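Local atomic coordinates of putative fructose-aminoacid-6-phosphate deglycase (PDB entry 3EUA), a protein that catalyses the conversion of a range of fructosamine 6-phosphates to glucose 6-phosphate and a free amino acid. Residues Ala7-Glu12 with Gln160-Leu165; Ile247-Leu252 with Arg301-Tyr306; Glu254-Glu259 with Asp277-Asp282. One frame throughout, in Å; residues are numbered along the deposited sequence.

Interaction 1. Residues Ala7-Glu12 with Gln160-Leu165; sequences AKVNRE and QAIEGL
I162 is the residue of 160-165 that meets 7-12, and it touches both K8 and V9. The contact lays the N-terminal lead-in to helix 11-20 against the long helix 158-190, in a protein built from two SIS (sugar isomerase) domains. Q160 and A161 begin this part of the helix; their carbonyls accept the i+4 bonds from G164 N and L165 N, regular helical bonds around I162, whose CB points toward 7-12. The closest CA atoms, those of K8 and I162, are 7.4 Å apart, and it is side chains that touch.

I162 divides its branches between the two partners. Its CG2, anti to the backbone N, lies 3.9 Å from K8 CB, the root of the lysine chain. Its other branch, CG1, ends in CD1 against V9, the two side chains crossing at about a right angle. Q143 of helix 137-153 touches both V9 and I162, while its OE1 takes a hydrogen bond from N10 N, so a third helix borders this packing. Farther along, L165 turns to helices 137-153 and 288-313. The polar end of K8 is drawn past the segment, NZ forming a salt bridge with D166. The apolar junction with the valine closes at 4.0 Å, between V9 CG2 and I162 CD1.

Interaction 2. Residues Ile247-Leu252 with Arg301-Tyr306; sequences IILLGL and RVLRSY
L303 is directed from its helix at strand 246-250 and places one methyl against each of two strand residues, I247 and L249. The evidence for a purely apolar contact is direct: no hydrogen bond crosses it, all three touching residues are buried, and the nearest CA atoms, of I247 and L303, are 9.8 Å apart, a gap filled by side chains.

The two halves differ in orientation. L249 and L303 reach toward each other tip to tip, with L303 CD1 set against the end of the other leucine; it is 4.1 Å from L249 CD2 and 4.2 Å from L249 CD1, so a single methyl faces the whole fork. The CA-CB bond of L249 does not aim at the helix, but CG anti to the carbonyl carbon (chi1 -53°) and an extended chi2 of 176° carry its methyls nearer. I247 meets the same leucine at a slant, and here the short branch does the touching: I247 CG2 lies 4.2 Å from L303 CD2. That branch is anti to the backbone N, whereas CG1 stands beside it. I247 and L249, two residues apart on a strand, present side chains on the same face of the sheet, which explains how one leucine can serve both.

This is helix-on-sheet packing in the second SIS domain, whose alpha-beta-alpha core has helices on both sides of a parallel sheet. V207 of helix 205-220 touches both L249 and L303, and Y211 of that helix touches I247. L276 of strand 273-277 also meets L303, while L250, from the other face of strand 246-250, packs on helix 256-269.

Interaction 3. Residues Glu254-Glu259 with Asp277-Asp282; sequences ETRPLE and DAASYD
R256 reaches across to D277 and grips the carboxylate end-on. From CB the chain leaves with CG anti to the backbone N (chi1 -180°) and stays extended through CD to NE, and this straight run spans the distance to the aspartate. NE is taken by a salt bridge to E260, in the next turn. CZ then sets the two terminal nitrogens before the carboxylate, one for each oxygen.

R256 NH1 donates to D277 OD1 at 2.8 Å, with an N-H...O angle of 162°. R256 NH2 donates to D277 OD2 at 3.1 Å and nearly as straight, and makes a weak second bond to OD1. Both oxygens are met on their syn sides and close to the guanidinium plane, although the two flat groups are turned 31° apart; the grip is therefore slightly twisted rather than coplanar. NH1 has a second acceptor in G251 O, and at this nitrogen the guanidinium end also lies against L250 of strand 246-250.

The contact joins 254-259, which leads into helix 256-269, to the end of strand 273-277; this helix and strand follow strand 246-250 in the parallel beta-alpha-beta succession of the second SIS domain. Beyond the salt bridge, the methyl of A279 lies obliquely beside the guanidinium, with A279 CB 3.8 Å from R256 NH2.

D277 is fixed by its own loop. A279 N donates to D277 OD1 at 2.8 Å, closing an Asx turn; this N-H arrives from above the carboxylate plane, on the face opposite to that used by R256 NH1. The carbonyl of D277 is doubly engaged too, accepting from S280 N and, at 2.5 Å, from S280 OG.

How the interactions relate
Along the chain interaction 1 comes first and is complete before the others begin; the loop that interaction 2 closes, from strand 246-250 to helix 288-313, contains both segments of interaction 3. Interactions 2 and 3 belong to the second SIS domain, with centres 11 Å apart, and they touch where the strand runs out: G251 N is within 2.8 Å of E259 OE1, a probable hydrogen bond at the start of helix 256-269. Interaction 1 lies about 24 Å from each, centre to centre, without contact. Helices 158-190 and 288-313 touch near interaction 1, so helix 288-313 spans from there to the core of the second SIS domain and links the two regions of the protein.

Interaction 1. Residues Ala7-Glu12 with Gln160-Leu165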
ATOM      1  N   ALA A   7      23.145   9.341  24.173  1.00 34.33           N
ATOM      2  CA  ALA A   7      23.845  10.620  24.009  1.00 33.89           C
ATOM      3  C   ALA A   7      23.789  11.149  22.580  1.00 33.23           C
ATOM      4  O   ALA A   7      23.998  12.350  22.360  1.00 33.32           O
ATOM      5  CB  ALA A   7      25.300  10.502  24.431  1.00 34.02           C
ATOM      6  N   LYS A   8      23.565  10.249  21.620  1.00 32.12           N
ATOM      7  CA  LYS A   8      23.472  10.604  20.212  1.00 31.38           C
ATOM      8  C   LYS A   8      22.030  10.905  19.786  1.00 29.94           C
ATOM      9  O   LYS A   8      21.804  11.332  18.654  1.00 30.06           O
ATOM     10  CB  LYS A   8      24.042   9.463  19.350  1.00 31.78           C
ATOM     11  CG  LYS A   8      25.513   9.105  19.618  1.00 32.16           C
ATOM     12  CD  LYS A   8      25.927   7.913  18.752  1.00 32.88           C
ATOM     13  CE  LYS A   8      27.395   7.500  18.951  1.00 34.90           C
ATOM     14  NZ  LYS A   8      28.351   8.496  18.417  1.00 37.02           N
ATOM     15  N   VAL A   9      21.058  10.700  20.682  1.00 28.14           N
ATOM     16  CA  VAL A   9      19.655  10.920  20.365  1.00 26.81           C
ATOM     17  C   VAL A   9      19.278  12.385  20.472  1.00 26.34           C
ATOM     18  O   VAL A   9      19.700  13.084  21.383  1.00 26.32           O
ATOM     19  CB  VAL A   9      18.707  10.050  21.244  1.00 26.59           C
ATOM     20  CG1 VAL A   9      17.275  10.361  20.990  1.00 25.30           C
ATOM     21  CG2 VAL A   9      18.909   8.591  20.924  1.00 27.22           C
ATOM     22  N   ASN A  10      18.540  12.854  19.475  1.00 25.69           N
ATOM     23  CA  ASN A  10      17.987  14.206  19.416  1.00 25.88           C
ATOM     24  C   ASN A  10      17.398  14.524  20.800  1.00 25.35           C
ATOM     25  O   ASN A  10      16.642  13.726  21.377  1.00 24.78           O
ATOM     26  CB  ASN A  10      16.966  14.280  18.220  1.00 26.21           C
ATOM     27  CG  ASN A  10      15.945  15.457  18.277  1.00 28.92           C
ATOM     28  OD1 ASN A  10      15.517  15.918  19.338  1.00 31.84           O
ATOM     29  ND2 ASN A  10      15.453  15.851  17.091  1.00 32.00           N
ATOM     30  N   ARG A  11      17.755  15.675  21.365  1.00 25.42           N
ATOM     31  CA  ARG A  11      17.259  16.044  22.717  1.00 25.19           C
ATOM     32  C   ARG A  11      15.746  16.074  22.852  1.00 24.44           C
ATOM     33  O   ARG A  11      15.192  15.746  23.903  1.00 22.47           O
ATOM     34  CB  ARG A  11      17.818  17.378  23.204  1.00 25.69           C
ATOM     35  CG  ARG A  11      19.248  17.283  23.700  1.00 26.89           C
ATOM     36  CD  ARG A  11      19.687  18.564  24.411  1.00 29.37           C
ATOM     37  NE  ARG A  11      21.038  18.414  24.972  1.00 32.55           N
ATOM     38  CZ  ARG A  11      22.182  18.580  24.296  1.00 34.39           C
ATOM     39  NH1 ARG A  11      23.333  18.413  24.931  1.00 34.42           N
ATOM     40  NH2 ARG A  11      22.190  18.911  23.006  1.00 35.59           N
ATOM     41  N   GLU A  12      15.066  16.468  21.786  1.00 24.39           N
ATOM     42  CA  GLU A  12      13.618  16.522  21.803  1.00 25.05           C
ATOM     43  C   GLU A  12      13.069  15.091  21.845  1.00 23.89           C
ATOM     44  O   GLU A  12      12.062  14.819  22.501  1.00 24.04           O
ATOM     45  CB  GLU A  12      13.125  17.277  20.570  1.00 25.82           C
ATOM     46  CG  GLU A  12      13.707  18.722  20.381  1.00 27.90           C
ATOM     47  CD  GLU A  12      13.665  19.189  18.905  1.00 29.53           C
ATOM     48  OE1 GLU A  12      13.228  20.338  18.655  1.00 34.59           O
ATOM     49  OE2 GLU A  12      14.043  18.421  17.982  1.00 32.05           O
ATOM     50  N   GLN A 160      22.125  -0.890  19.035  1.00 24.67           N
ATOM     51  CA  GLN A 160      22.678  -1.272  17.746  1.00 24.74           C
ATOM     52  C   GLN A 160      22.039  -0.434  16.612  1.00 23.34           C
ATOM     53  O   GLN A 160      22.679  -0.176  15.600  1.00 22.73           O
ATOM     54  CB  GLN A 160      22.558  -2.783  17.545  1.00 25.05           C
ATOM     55  CG  GLN A 160      23.339  -3.606  18.618  1.00 28.21           C
ATOM     56  CD  GLN A 160      22.698  -3.625  20.041  1.00 32.34           C
ATOM     57  OE1 GLN A 160      21.482  -3.466  20.207  1.00 32.05           O
ATOM     58  NE2 GLN A 160      23.538  -3.865  21.075  1.00 36.85           N
ATOM     59  N   ALA A 161      20.800   0.009  16.802  1.00 22.29           N
ATOM     60  CA  ALA A 161      20.134   0.859  15.814  1.00 21.89           C
ATOM     61  C   ALA A 161      20.797   2.222  15.793  1.00 21.75           C
ATOM     62  O   ALA A 161      21.139   2.736  14.717  1.00 21.48           O
ATOM     63  CB  ALA A 161      18.656   0.996  16.123  1.00 20.89           C
ATOM     64  N   ILE A 162      20.977   2.804  16.976  1.00 21.72           N
ATOM     65  CA  ILE A 162      21.613   4.122  17.112  1.00 22.45           C
ATOM     66  C   ILE A 162      23.070   4.085  16.663  1.00 22.53           C
ATOM     67  O   ILE A 162      23.502   4.974  15.924  1.00 22.31           O
ATOM     68  CB  ILE A 162      21.565   4.687  18.541  1.00 22.44           C
ATOM     69  CG1 ILE A 162      20.154   4.831  19.044  1.00 23.87           C
ATOM     70  CG2 ILE A 162      22.116   6.101  18.588  1.00 23.38           C
ATOM     71  CD1 ILE A 162      19.293   5.728  18.144  1.00 26.12           C
ATOM     72  N   GLU A 163      23.816   3.071  17.070  1.00 22.95           N
ATOM     73  CA  GLU A 163      25.213   2.953  16.613  1.00 23.34           C
ATOM     74  C   GLU A 163      25.235   2.776  15.096  1.00 23.00           C
ATOM     75  O   GLU A 163      26.085   3.346  14.395  1.00 23.00           O
ATOM     76  CB  GLU A 163      25.964   1.774  17.267  1.00 23.76           C
ATOM     77  CG  GLU A 163      26.271   1.900  18.768  1.00 24.23           C
ATOM     78  N   GLY A 164      24.300   1.983  14.577  1.00 22.41           N
ATOM     79  CA  GLY A 164      24.227   1.750  13.130  1.00 22.01           C
ATOM     80  C   GLY A 164      23.981   3.049  12.383  1.00 21.07           C
ATOM     81  O   GLY A 164      24.630   3.334  11.366  1.00 21.15           O
ATOM     82  N   LEU A 165      23.035   3.843  12.866  1.00 20.86           N
ATOM     83  CA  LEU A 165      22.758   5.132  12.256  1.00 20.81           C
ATOM     84  C   LEU A 165      23.994   6.035  12.254  1.00 21.22           C
ATOM     85  O   LEU A 165      24.280   6.685  11.251  1.00 20.75           O
ATOM     86  CB  LEU A 165      21.610   5.833  12.944  1.00 20.89           C
ATOM     87  CG  LEU A 165      20.180   5.361  12.606  1.00 20.13           C
ATOM     88  CD1 LEU A 165      19.211   6.004  13.562  1.00 18.74           C
ATOM     89  CD2 LEU A 165      19.794   5.670  11.126  1.00 16.52           C
TER

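Interaction 2. Residues Ile247-Leu252 with Arg301-Tyr306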
ATOM      1  N   ILE A 247      13.809  -0.083 -12.346  1.00 18.69           N
ATOM      2  CA  ILE A 247      14.788   0.172 -11.314  1.00 18.60           C
ATOM      3  C   ILE A 247      14.422  -0.857 -10.255  1.00 18.61           C
ATOM      4  O   ILE A 247      13.292  -0.844  -9.745  1.00 19.07           O
ATOM      5  CB  ILE A 247      14.695   1.556 -10.659  1.00 18.63           C
ATOM      6  CG1 ILE A 247      15.079   2.676 -11.627  1.00 17.85           C
ATOM      7  CG2 ILE A 247      15.593   1.613  -9.389  1.00 20.01           C
ATOM      8  CD1 ILE A 247      14.708   4.041 -11.059  1.00 20.69           C
ATOM      9  N   ILE A 248      15.363  -1.720  -9.921  1.00 18.72           N
ATOM     10  CA  ILE A 248      15.144  -2.804  -8.978  1.00 18.99           C
ATOM     11  C   ILE A 248      16.041  -2.697  -7.766  1.00 18.84           C
ATOM     12  O   ILE A 248      17.260  -2.570  -7.879  1.00 17.98           O
ATOM     13  CB  ILE A 248      15.406  -4.125  -9.694  1.00 19.27           C
ATOM     14  CG1 ILE A 248      14.347  -4.295 -10.787  1.00 19.04           C
ATOM     15  CG2 ILE A 248      15.456  -5.297  -8.679  1.00 20.51           C
ATOM     16  CD1 ILE A 248      14.444  -5.583 -11.619  1.00 19.49           C
ATOM     17  N   LEU A 249      15.421  -2.722  -6.589  1.00 19.08           N
ATOM     18  CA  LEU A 249      16.162  -2.589  -5.349  1.00 19.76           C
ATOM     19  C   LEU A 249      16.227  -3.893  -4.586  1.00 19.90           C
ATOM     20  O   LEU A 249      15.231  -4.573  -4.434  1.00 21.39           O
ATOM     21  CB  LEU A 249      15.512  -1.565  -4.425  1.00 19.54           C
ATOM     22  CG  LEU A 249      15.253  -0.195  -5.031  1.00 20.37           C
ATOM     23  CD1 LEU A 249      14.500   0.660  -3.993  1.00 18.78           C
ATOM     24  CD2 LEU A 249      16.527   0.464  -5.564  1.00 20.12           C
ATOM     25  N   LEU A 250      17.409  -4.244  -4.127  1.00 20.27           N
ATOM     26  CA  LEU A 250      17.582  -5.444  -3.339  1.00 20.47           C
ATOM     27  C   LEU A 250      18.141  -4.990  -2.011  1.00 20.40           C
ATOM     28  O   LEU A 250      19.199  -4.359  -1.955  1.00 20.67           O
ATOM     29  CB  LEU A 250      18.478  -6.476  -4.015  1.00 21.39           C
ATOM     30  CG  LEU A 250      17.937  -7.054  -5.320  1.00 21.83           C
ATOM     31  CD1 LEU A 250      18.476  -6.221  -6.516  1.00 22.33           C
ATOM     32  CD2 LEU A 250      18.341  -8.495  -5.391  1.00 23.08           C
ATOM     33  N   GLY A 251      17.410  -5.289  -0.941  1.00 20.34           N
ATOM     34  CA  GLY A 251      17.802  -4.885   0.400  1.00 20.10           C
ATOM     35  C   GLY A 251      18.455  -6.009   1.158  1.00 19.89           C
ATOM     36  O   GLY A 251      18.899  -6.995   0.570  1.00 19.54           O
ATOM     37  N   LEU A 252      18.493  -5.851   2.466  1.00 19.25           N
ATOM     38  CA  LEU A 252      19.129  -6.829   3.352  1.00 19.70           C
ATOM     39  C   LEU A 252      18.150  -7.366   4.414  1.00 19.40           C
ATOM     40  O   LEU A 252      18.553  -7.973   5.436  1.00 18.98           O
ATOM     41  CB  LEU A 252      20.337  -6.180   4.051  1.00 19.31           C
ATOM     42  CG  LEU A 252      21.488  -5.672   3.169  1.00 20.26           C
ATOM     43  CD1 LEU A 252      22.501  -4.893   3.976  1.00 18.47           C
ATOM     44  CD2 LEU A 252      22.165  -6.830   2.412  1.00 17.80           C
ATOM     45  N   ARG A 301      19.559   7.029  -0.368  1.00 18.48           N
ATOM     46  CA  ARG A 301      20.592   8.050  -0.572  1.00 18.44           C
ATOM     47  C   ARG A 301      21.248   7.895  -1.936  1.00 18.08           C
ATOM     48  O   ARG A 301      21.493   8.861  -2.638  1.00 18.22           O
ATOM     49  CB  ARG A 301      21.651   7.965   0.518  1.00 18.87           C
ATOM     50  CG  ARG A 301      22.787   9.012   0.408  1.00 18.76           C
ATOM     51  CD  ARG A 301      22.239  10.468   0.522  1.00 20.95           C
ATOM     52  NE  ARG A 301      23.214  11.489   0.148  1.00 20.33           N
ATOM     53  CZ  ARG A 301      23.406  11.945  -1.089  1.00 21.69           C
ATOM     54  NH1 ARG A 301      22.726  11.486  -2.121  1.00 22.64           N
ATOM     55  NH2 ARG A 301      24.305  12.883  -1.301  1.00 24.21           N
ATOM     56  N   VAL A 302      21.548   6.656  -2.324  1.00 18.95           N
ATOM     57  CA  VAL A 302      22.161   6.406  -3.642  1.00 18.60           C
ATOM     58  C   VAL A 302      21.230   6.854  -4.762  1.00 19.14           C
ATOM     59  O   VAL A 302      21.662   7.511  -5.722  1.00 19.34           O
ATOM     60  CB  VAL A 302      22.507   4.934  -3.805  1.00 18.77           C
ATOM     61  CG1 VAL A 302      22.887   4.613  -5.248  1.00 18.97           C
ATOM     62  CG2 VAL A 302      23.632   4.557  -2.804  1.00 18.53           C
ATOM     63  N   LEU A 303      19.942   6.533  -4.622  1.00 19.67           N
ATOM     64  CA  LEU A 303      18.924   6.916  -5.602  1.00 19.63           C
ATOM     65  C   LEU A 303      18.846   8.427  -5.779  1.00 20.59           C
ATOM     66  O   LEU A 303      18.600   8.904  -6.879  1.00 20.47           O
ATOM     67  CB  LEU A 303      17.561   6.350  -5.223  1.00 19.53           C
ATOM     68  CG  LEU A 303      17.314   4.880  -5.550  1.00 18.99           C
ATOM     69  CD1 LEU A 303      16.016   4.459  -4.932  1.00 17.81           C
ATOM     70  CD2 LEU A 303      17.334   4.647  -7.081  1.00 18.58           C
ATOM     71  N   ARG A 304      19.100   9.180  -4.716  1.00 21.98           N
ATOM     72  CA  ARG A 304      19.103  10.624  -4.845  1.00 23.21           C
ATOM     73  C   ARG A 304      20.206  11.068  -5.801  1.00 22.04           C
ATOM     74  O   ARG A 304      20.009  12.029  -6.510  1.00 22.56           O
ATOM     75  CB  ARG A 304      19.305  11.328  -3.514  1.00 24.56           C
ATOM     76  CG  ARG A 304      19.072  12.855  -3.583  1.00 30.02           C
ATOM     77  CD  ARG A 304      17.619  13.123  -3.500  1.00 37.27           C
ATOM     78  NE  ARG A 304      17.242  14.517  -3.686  1.00 40.59           N
ATOM     79  CZ  ARG A 304      16.013  14.992  -3.441  1.00 42.39           C
ATOM     80  NH1 ARG A 304      15.750  16.282  -3.635  1.00 42.30           N
ATOM     81  NH2 ARG A 304      15.047  14.198  -2.967  1.00 42.19           N
ATOM     82  N   SER A 305      21.360  10.401  -5.822  1.00 21.75           N
ATOM     83  CA  SER A 305      22.433  10.783  -6.730  1.00 21.53           C
ATOM     84  C   SER A 305      22.031  10.468  -8.176  1.00 21.26           C
ATOM     85  O   SER A 305      22.397  11.192  -9.103  1.00 20.44           O
ATOM     86  CB  SER A 305      23.749  10.113  -6.322  1.00 22.21           C
ATOM     87  OG  SER A 305      23.696   8.714  -6.490  1.00 21.42           O
ATOM     88  N   TYR A 306      21.247   9.397  -8.357  1.00 20.85           N
ATOM     89  CA  TYR A 306      20.747   9.017  -9.671  1.00 20.37           C
ATOM     90  C   TYR A 306      19.783  10.101 -10.146  1.00 20.10           C
ATOM     91  O   TYR A 306      19.836  10.499 -11.307  1.00 20.82           O
ATOM     92  CB  TYR A 306      20.052   7.650  -9.646  1.00 20.32           C
ATOM     93  CG  TYR A 306      20.945   6.409  -9.675  1.00 21.44           C
ATOM     94  CD1 TYR A 306      21.977   6.229  -8.761  1.00 22.56           C
ATOM     95  CD2 TYR A 306      20.701   5.379 -10.592  1.00 22.73           C
ATOM     96  CE1 TYR A 306      22.768   5.087  -8.780  1.00 21.71           C
ATOM     97  CE2 TYR A 306      21.480   4.233 -10.615  1.00 22.78           C
ATOM     98  CZ  TYR A 306      22.511   4.085  -9.709  1.00 22.23           C
ATOM     99  OH  TYR A 306      23.282   2.932  -9.745  1.00 21.32           O
TER

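Interaction 3. Residues Glu254-Glu259 with Asp277-Asp282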
ATOM      1  N   GLU A 254      14.519  -9.565   5.566  1.00 19.75           N
ATOM      2  CA  GLU A 254      14.020 -10.900   5.398  1.00 19.66           C
ATOM      3  C   GLU A 254      13.333 -11.154   4.064  1.00 18.95           C
ATOM      4  O   GLU A 254      13.209 -12.295   3.682  1.00 19.14           O
ATOM      5  CB  GLU A 254      13.022 -11.245   6.524  1.00 19.93           C
ATOM      6  CG  GLU A 254      13.547 -11.341   7.963  1.00 21.42           C
ATOM      7  CD  GLU A 254      13.907 -10.018   8.625  1.00 23.01           C
ATOM      8  OE1 GLU A 254      13.746  -8.953   7.990  1.00 23.67           O
ATOM      9  OE2 GLU A 254      14.352 -10.054   9.797  1.00 22.03           O
ATOM     10  N   THR A 255      12.888 -10.097   3.374  1.00 19.22           N
ATOM     11  CA  THR A 255      12.173 -10.210   2.118  1.00 18.90           C
ATOM     12  C   THR A 255      13.065 -10.154   0.893  1.00 19.09           C
ATOM     13  O   THR A 255      12.562 -10.252  -0.220  1.00 18.61           O
ATOM     14  CB  THR A 255      11.059  -9.123   2.006  1.00 19.55           C
ATOM     15  OG1 THR A 255      11.612  -7.844   1.654  1.00 22.58           O
ATOM     16  CG2 THR A 255      10.276  -9.007   3.307  1.00 19.33           C
ATOM     17  N   ARG A 256      14.376 -10.049   1.074  1.00 18.82           N
ATOM     18  CA  ARG A 256      15.290 -10.035  -0.055  1.00 19.29           C
ATOM     19  C   ARG A 256      15.030 -11.187  -1.075  1.00 19.76           C
ATOM     20  O   ARG A 256      15.162 -10.963  -2.286  1.00 20.49           O
ATOM     21  CB  ARG A 256      16.721 -10.086   0.432  1.00 19.20           C
ATOM     22  CG  ARG A 256      17.743 -10.069  -0.682  1.00 18.80           C
ATOM     23  CD  ARG A 256      19.087 -10.298  -0.114  1.00 20.08           C
ATOM     24  NE  ARG A 256      20.064 -10.431  -1.175  1.00 19.56           N
ATOM     25  CZ  ARG A 256      20.657  -9.422  -1.791  1.00 21.13           C
ATOM     26  NH1 ARG A 256      20.426  -8.144  -1.455  1.00 20.82           N
ATOM     27  NH2 ARG A 256      21.537  -9.708  -2.735  1.00 21.48           N
ATOM     28  N   PRO A 257      14.688 -12.422  -0.607  1.00 20.19           N
ATOM     29  CA  PRO A 257      14.373 -13.447  -1.619  1.00 19.75           C
ATOM     30  C   PRO A 257      13.307 -13.030  -2.644  1.00 20.04           C
ATOM     31  O   PRO A 257      13.364 -13.483  -3.795  1.00 20.04           O
ATOM     32  CB  PRO A 257      13.860 -14.610  -0.776  1.00 20.66           C
ATOM     33  CG  PRO A 257      14.558 -14.432   0.561  1.00 20.88           C
ATOM     34  CD  PRO A 257      14.590 -12.974   0.767  1.00 19.95           C
ATOM     35  N   LEU A 258      12.333 -12.208  -2.230  1.00 18.85           N
ATOM     36  CA  LEU A 258      11.304 -11.720  -3.158  1.00 19.11           C
ATOM     37  C   LEU A 258      11.955 -10.882  -4.250  1.00 19.06           C
ATOM     38  O   LEU A 258      11.622 -11.041  -5.416  1.00 19.45           O
ATOM     39  CB  LEU A 258      10.236 -10.855  -2.451  1.00 18.61           C
ATOM     40  CG  LEU A 258       9.155 -11.521  -1.585  1.00 19.91           C
ATOM     41  CD1 LEU A 258       9.745 -12.448  -0.506  1.00 19.12           C
ATOM     42  CD2 LEU A 258       8.185 -10.432  -0.995  1.00 20.56           C
ATOM     43  N   GLU A 259      12.901 -10.028  -3.841  1.00 19.66           N
ATOM     44  CA  GLU A 259      13.629  -9.123  -4.728  1.00 20.93           C
ATOM     45  C   GLU A 259      14.540  -9.925  -5.673  1.00 19.83           C
ATOM     46  O   GLU A 259      14.610  -9.681  -6.869  1.00 19.63           O
ATOM     47  CB  GLU A 259      14.393  -8.103  -3.854  1.00 21.54           C
ATOM     48  CG  GLU A 259      13.419  -7.215  -3.009  1.00 23.20           C
ATOM     49  CD  GLU A 259      14.058  -6.322  -1.939  1.00 25.13           C
ATOM     50  OE1 GLU A 259      15.022  -6.757  -1.227  1.00 29.15           O
ATOM     51  OE2 GLU A 259      13.525  -5.183  -1.767  1.00 26.95           O
ATOM     52  N   ASP A 277      21.790  -2.958  -5.434  1.00 20.79           N
ATOM     53  CA  ASP A 277      21.816  -4.060  -4.474  1.00 21.00           C
ATOM     54  C   ASP A 277      22.604  -3.638  -3.245  1.00 20.62           C
ATOM     55  O   ASP A 277      23.818  -3.407  -3.324  1.00 20.69           O
ATOM     56  CB  ASP A 277      22.437  -5.315  -5.124  1.00 21.22           C
ATOM     57  CG  ASP A 277      22.421  -6.563  -4.208  1.00 22.22           C
ATOM     58  OD1 ASP A 277      22.112  -6.482  -2.992  1.00 22.69           O
ATOM     59  OD2 ASP A 277      22.739  -7.658  -4.720  1.00 25.43           O
ATOM     60  N   ALA A 278      21.908  -3.540  -2.112  1.00 20.20           N
ATOM     61  CA  ALA A 278      22.499  -3.143  -0.844  1.00 20.47           C
ATOM     62  C   ALA A 278      23.638  -4.078  -0.403  1.00 20.94           C
ATOM     63  O   ALA A 278      24.523  -3.694   0.351  1.00 20.89           O
ATOM     64  CB  ALA A 278      21.430  -3.097   0.233  1.00 21.01           C
ATOM     65  N   ALA A 279      23.587  -5.316  -0.857  1.00 21.42           N
ATOM     66  CA  ALA A 279      24.646  -6.266  -0.531  1.00 21.83           C
ATOM     67  C   ALA A 279      25.991  -5.840  -1.120  1.00 22.35           C
ATOM     68  O   ALA A 279      27.036  -6.279  -0.620  1.00 22.33           O
ATOM     69  CB  ALA A 279      24.251  -7.657  -0.971  1.00 21.20           C
ATOM     70  N   SER A 280      25.981  -4.975  -2.144  1.00 23.48           N
ATOM     71  CA  SER A 280      27.215  -4.473  -2.764  1.00 24.04           C
ATOM     72  C   SER A 280      27.836  -3.320  -1.969  1.00 24.31           C
ATOM     73  O   SER A 280      28.931  -2.902  -2.300  1.00 24.11           O
ATOM     74  CB  SER A 280      26.962  -4.070  -4.218  1.00 24.14           C
ATOM     75  OG  SER A 280      26.117  -2.941  -4.309  1.00 24.94           O
ATOM     76  N   TYR A 281      27.141  -2.810  -0.944  1.00 24.37           N
ATOM     77  CA  TYR A 281      27.647  -1.736  -0.111  1.00 24.71           C
ATOM     78  C   TYR A 281      28.318  -2.313   1.124  1.00 25.34           C
ATOM     79  O   TYR A 281      28.214  -3.514   1.395  1.00 25.16           O
ATOM     80  CB  TYR A 281      26.521  -0.736   0.248  1.00 24.72           C
ATOM     81  CG  TYR A 281      25.723  -0.269  -0.953  1.00 24.59           C
ATOM     82  CD1 TYR A 281      26.345   0.025  -2.170  1.00 25.02           C
ATOM     83  CD2 TYR A 281      24.359  -0.068  -0.863  1.00 25.90           C
ATOM     84  CE1 TYR A 281      25.616   0.449  -3.278  1.00 25.66           C
ATOM     85  CE2 TYR A 281      23.606   0.379  -1.981  1.00 25.98           C
ATOM     86  CZ  TYR A 281      24.243   0.628  -3.174  1.00 24.84           C
ATOM     87  OH  TYR A 281      23.519   1.052  -4.253  1.00 24.63           O
ATOM     88  N   ASP A 282      29.003  -1.459   1.883  1.00 26.30           N
ATOM     89  CA  ASP A 282      29.752  -1.887   3.070  1.00 26.60           C
ATOM     90  C   ASP A 282      28.991  -1.703   4.378  1.00 26.39           C
ATOM     91  O   ASP A 282      28.967  -0.609   4.924  1.00 26.91           O
ATOM     92  CB  ASP A 282      31.062  -1.096   3.096  1.00 26.19           C
ATOM     93  CG  ASP A 282      31.965  -1.473   4.250  1.00 28.32           C
ATOM     94  OD1 ASP A 282      31.574  -2.338   5.065  1.00 28.07           O
ATOM     95  OD2 ASP A 282      33.075  -0.886   4.343  1.00 30.19           O
TER